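Local coordinates for protein URE2 (PDB 4EXJ), which is of unknown function but, as a Ure2-like member of the glutathione S-transferase superfamily, probably binds glutathione and may act in transcription regulation, at residues B[18-23]-B[74-79]. Sequence-based numbering, arbitrary orientation.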
ATOM      1  N   LEU B  18     -15.350  -8.436   0.221  1.00 27.35           N
ATOM      2  CA  LEU B  18     -16.609  -9.001   0.577  0.50 24.69           C
ATOM      3  C   LEU B  18     -17.757  -8.059   0.280  1.00 26.28           C
ATOM      4  O   LEU B  18     -18.699  -8.413  -0.362  1.00 27.86           O
ATOM      5  CB  LEU B  18     -16.581  -9.284   2.064  0.50 25.92           C
ATOM      6  CG  LEU B  18     -17.800  -9.875   2.737  0.50 30.45           C
ATOM      7  CD1 LEU B  18     -18.024 -11.227   2.194  0.50 24.48           C
ATOM      8  CD2 LEU B  18     -17.539  -9.972   4.230  0.50 33.37           C
ATOM      9  N   VAL B  19     -17.620  -6.824   0.705  1.00 27.11           N
ATOM     10  CA  VAL B  19     -18.611  -5.810   0.358  1.00 24.63           C
ATOM     11  C   VAL B  19     -18.776  -5.661  -1.166  1.00 25.20           C
ATOM     12  O   VAL B  19     -19.898  -5.659  -1.671  1.00 26.27           O
ATOM     13  CB  VAL B  19     -18.266  -4.436   0.981  1.00 24.37           C
ATOM     14  CG1 VAL B  19     -19.125  -3.312   0.392  1.00 26.49           C
ATOM     15  CG2 VAL B  19     -18.404  -4.505   2.517  1.00 26.06           C
ATOM     16  N   LEU B  20     -17.663  -5.490  -1.891  1.00 23.43           N
ATOM     17  CA  LEU B  20     -17.760  -5.311  -3.346  1.00 26.61           C
ATOM     18  C   LEU B  20     -18.429  -6.507  -4.035  1.00 26.65           C
ATOM     19  O   LEU B  20     -19.324  -6.325  -4.862  1.00 27.75           O
ATOM     20  CB  LEU B  20     -16.392  -5.045  -3.982  1.00 25.20           C
ATOM     21  CG  LEU B  20     -16.457  -4.884  -5.507  1.00 24.26           C
ATOM     22  CD1 LEU B  20     -17.288  -3.705  -5.887  1.00 24.50           C
ATOM     23  CD2 LEU B  20     -15.043  -4.696  -6.042  1.00 22.40           C
ATOM     24  N   GLY B  21     -17.998  -7.713  -3.697  1.00 25.12           N
ATOM     25  CA  GLY B  21     -18.593  -8.922  -4.294  1.00 29.14           C
ATOM     26  C   GLY B  21     -20.102  -8.972  -4.095  1.00 31.34           C
ATOM     27  O   GLY B  21     -20.853  -9.300  -5.016  1.00 31.69           O
ATOM     28  N   LYS B  22     -20.544  -8.661  -2.885  1.00 28.69           N
ATOM     29  CA  LYS B  22     -21.983  -8.648  -2.593  1.00 31.94           C
ATOM     30  C   LYS B  22     -22.744  -7.535  -3.309  1.00 29.90           C
ATOM     31  O   LYS B  22     -23.846  -7.765  -3.807  1.00 34.33           O
ATOM     32  CB  LYS B  22     -22.221  -8.592  -1.094  1.00 34.46           C
ATOM     33  CG  LYS B  22     -21.699  -9.831  -0.390  1.00 39.18           C
ATOM     34  CD  LYS B  22     -22.407 -10.072   0.931  1.00 54.94           C
ATOM     35  CE  LYS B  22     -22.450 -11.560   1.252  1.00 60.59           C
ATOM     36  NZ  LYS B  22     -23.543 -11.865   2.216  1.00 64.75           N
ATOM     37  N   LEU B  23     -22.165  -6.338  -3.388  1.00 27.75           N
ATOM     38  CA  LEU B  23     -22.810  -5.238  -4.124  1.00 29.19           C
ATOM     39  C   LEU B  23     -23.028  -5.591  -5.588  1.00 30.59           C
ATOM     40  O   LEU B  23     -23.990  -5.129  -6.205  1.00 35.98           O
ATOM     41  CB  LEU B  23     -21.998  -3.940  -4.035  1.00 29.43           C
ATOM     42  CG  LEU B  23     -21.953  -3.253  -2.665  1.00 28.84           C
ATOM     43  CD1 LEU B  23     -21.079  -2.003  -2.763  1.00 29.58           C
ATOM     44  CD2 LEU B  23     -23.349  -2.887  -2.192  1.00 32.53           C
ATOM     45  N   TYR B  74      -9.249  -6.359  -8.842  1.00 25.39           N
ATOM     46  CA  TYR B  74      -9.480  -7.582  -9.604  1.00 26.42           C
ATOM     47  C   TYR B  74     -10.963  -7.873  -9.751  1.00 26.88           C
ATOM     48  O   TYR B  74     -11.428  -8.190 -10.841  1.00 28.66           O
ATOM     49  CB  TYR B  74      -8.791  -8.770  -8.949  1.00 24.53           C
ATOM     50  CG  TYR B  74      -9.130 -10.052  -9.666  1.00 28.26           C
ATOM     51  CD1 TYR B  74      -8.359 -10.479 -10.741  1.00 32.91           C
ATOM     52  CD2 TYR B  74     -10.249 -10.794  -9.299  1.00 26.58           C
ATOM     53  CE1 TYR B  74      -8.681 -11.654 -11.428  1.00 34.80           C
ATOM     54  CE2 TYR B  74     -10.578 -11.964  -9.970  1.00 32.83           C
ATOM     55  CZ  TYR B  74      -9.788 -12.384 -11.031  1.00 38.04           C
ATOM     56  OH  TYR B  74     -10.128 -13.544 -11.702  1.00 40.49           O
ATOM     57  N   ILE B  75     -11.713  -7.765  -8.654  1.00 24.74           N
ATOM     58  CA  ILE B  75     -13.146  -8.035  -8.685  1.00 25.95           C
ATOM     59  C   ILE B  75     -13.877  -7.038  -9.568  1.00 29.93           C
ATOM     60  O   ILE B  75     -14.727  -7.419 -10.367  1.00 29.47           O
ATOM     61  CB  ILE B  75     -13.759  -8.066  -7.272  1.00 27.75           C
ATOM     62  CG1 ILE B  75     -13.268  -9.316  -6.531  1.00 26.71           C
ATOM     63  CG2 ILE B  75     -15.288  -8.015  -7.365  1.00 24.19           C
ATOM     64  CD1 ILE B  75     -13.506  -9.307  -5.010  1.00 27.39           C
ATOM     65  N   ALA B  76     -13.514  -5.766  -9.461  1.00 24.48           N
ATOM     66  CA  ALA B  76     -14.103  -4.762 -10.332  1.00 28.78           C
ATOM     67  C   ALA B  76     -13.817  -5.073 -11.803  1.00 29.61           C
ATOM     68  O   ALA B  76     -14.728  -5.079 -12.627  1.00 30.34           O
ATOM     69  CB  ALA B  76     -13.628  -3.373  -9.961  1.00 28.01           C
ATOM     70  N   ASP B  77     -12.559  -5.333 -12.127  1.00 30.26           N
ATOM     71  CA  ASP B  77     -12.195  -5.572 -13.522  1.00 33.89           C
ATOM     72  C   ASP B  77     -12.931  -6.794 -14.050  1.00 33.95           C
ATOM     73  O   ASP B  77     -13.405  -6.811 -15.191  1.00 38.18           O
ATOM     74  CB  ASP B  77     -10.692  -5.797 -13.667  1.00 30.52           C
ATOM     75  CG  ASP B  77     -10.259  -5.902 -15.113  1.00 37.51           C
ATOM     76  OD1 ASP B  77     -10.231  -4.859 -15.794  1.00 43.03           O
ATOM     77  OD2 ASP B  77      -9.942  -7.021 -15.564  1.00 40.35           O
ATOM     78  N   THR B  78     -13.029  -7.814 -13.206  1.00 29.03           N
ATOM     79  CA  THR B  78     -13.534  -9.102 -13.639  1.00 33.65           C
ATOM     80  C   THR B  78     -15.065  -9.157 -13.685  1.00 35.03           C
ATOM     81  O   THR B  78     -15.624  -9.688 -14.641  1.00 35.63           O
ATOM     82  CB  THR B  78     -12.953 -10.219 -12.754  1.00 31.25           C
ATOM     83  OG1 THR B  78     -11.523 -10.154 -12.798  1.00 31.18           O
ATOM     84  CG2 THR B  78     -13.422 -11.597 -13.208  1.00 37.33           C
ATOM     85  N   TYR B  79     -15.731  -8.572 -12.686  1.00 33.53           N
ATOM     86  CA  TYR B  79     -17.184  -8.730 -12.495  1.00 30.21           C
ATOM     87  C   TYR B  79     -18.032  -7.466 -12.616  1.00 35.45           C
ATOM     88  O   TYR B  79     -19.257  -7.540 -12.750  1.00 35.61           O
ATOM     89  CB  TYR B  79     -17.468  -9.393 -11.146  1.00 29.65           C
ATOM     90  CG  TYR B  79     -16.845 -10.752 -11.008  1.00 33.01           C
ATOM     91  CD1 TYR B  79     -17.376 -11.856 -11.677  1.00 38.01           C
ATOM     92  CD2 TYR B  79     -15.729 -10.942 -10.206  1.00 33.97           C
ATOM     93  CE1 TYR B  79     -16.800 -13.112 -11.544  1.00 36.59           C
ATOM     94  CE2 TYR B  79     -15.152 -12.188 -10.072  1.00 33.91           C
ATOM     95  CZ  TYR B  79     -15.687 -13.264 -10.744  1.00 35.62           C
ATOM     96  OH  TYR B  79     -15.096 -14.492 -10.596  1.00 41.88           O
TER
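L20 meets I75 and A76 where helices 15-23 and 68-79 lie side by side and run in much the same direction, with the CA atoms of L20 and I75 7.6 Å apart. The branched end of L20 carries one side of the contact. Its CD2 lies 3.6 Å from CG2 of I75; a chi1 of 179° sets CG trans to the leucine's own backbone N and extends the side chain across the gap. CG of L20 follows at 3.8 Å from the same CG2 of I75. The leucine and isoleucine lie alongside each other with opposite headings, not end to end, which also leaves CD2 of L20 beside CB of I75 (3.8 Å). CD2 of L20 reaches the backbone of the second helix as well, 3.9 Å from N of A76, with the CB of A76 at its flank. I75 also rests on I28 of strand 28-32. Around the flank of helix 68-79, away from L20, T78 OG1 donates a hydrogen bond to Y74 O (2.8 Å) and sits 3.3 Å above the plane of the Y74 ring, over its centre. T78 N and OG1 approach that carbonyl from opposite faces, giving Y74 O two donors. The Y74 ring also packs edge-to-face with W97 of the second subunit. These are the two helices on one face of the thioredoxin-like sheet of the N-terminal domain; L20 also touches I163 and I166 of helix 163-179, in the helical domain. No hydrogen bond or ion pair crosses between 18-23 and 74-79; the contact is made by the aliphatic groups of L20, I75 and A76, whose burial is consistent with hydrophobic packing.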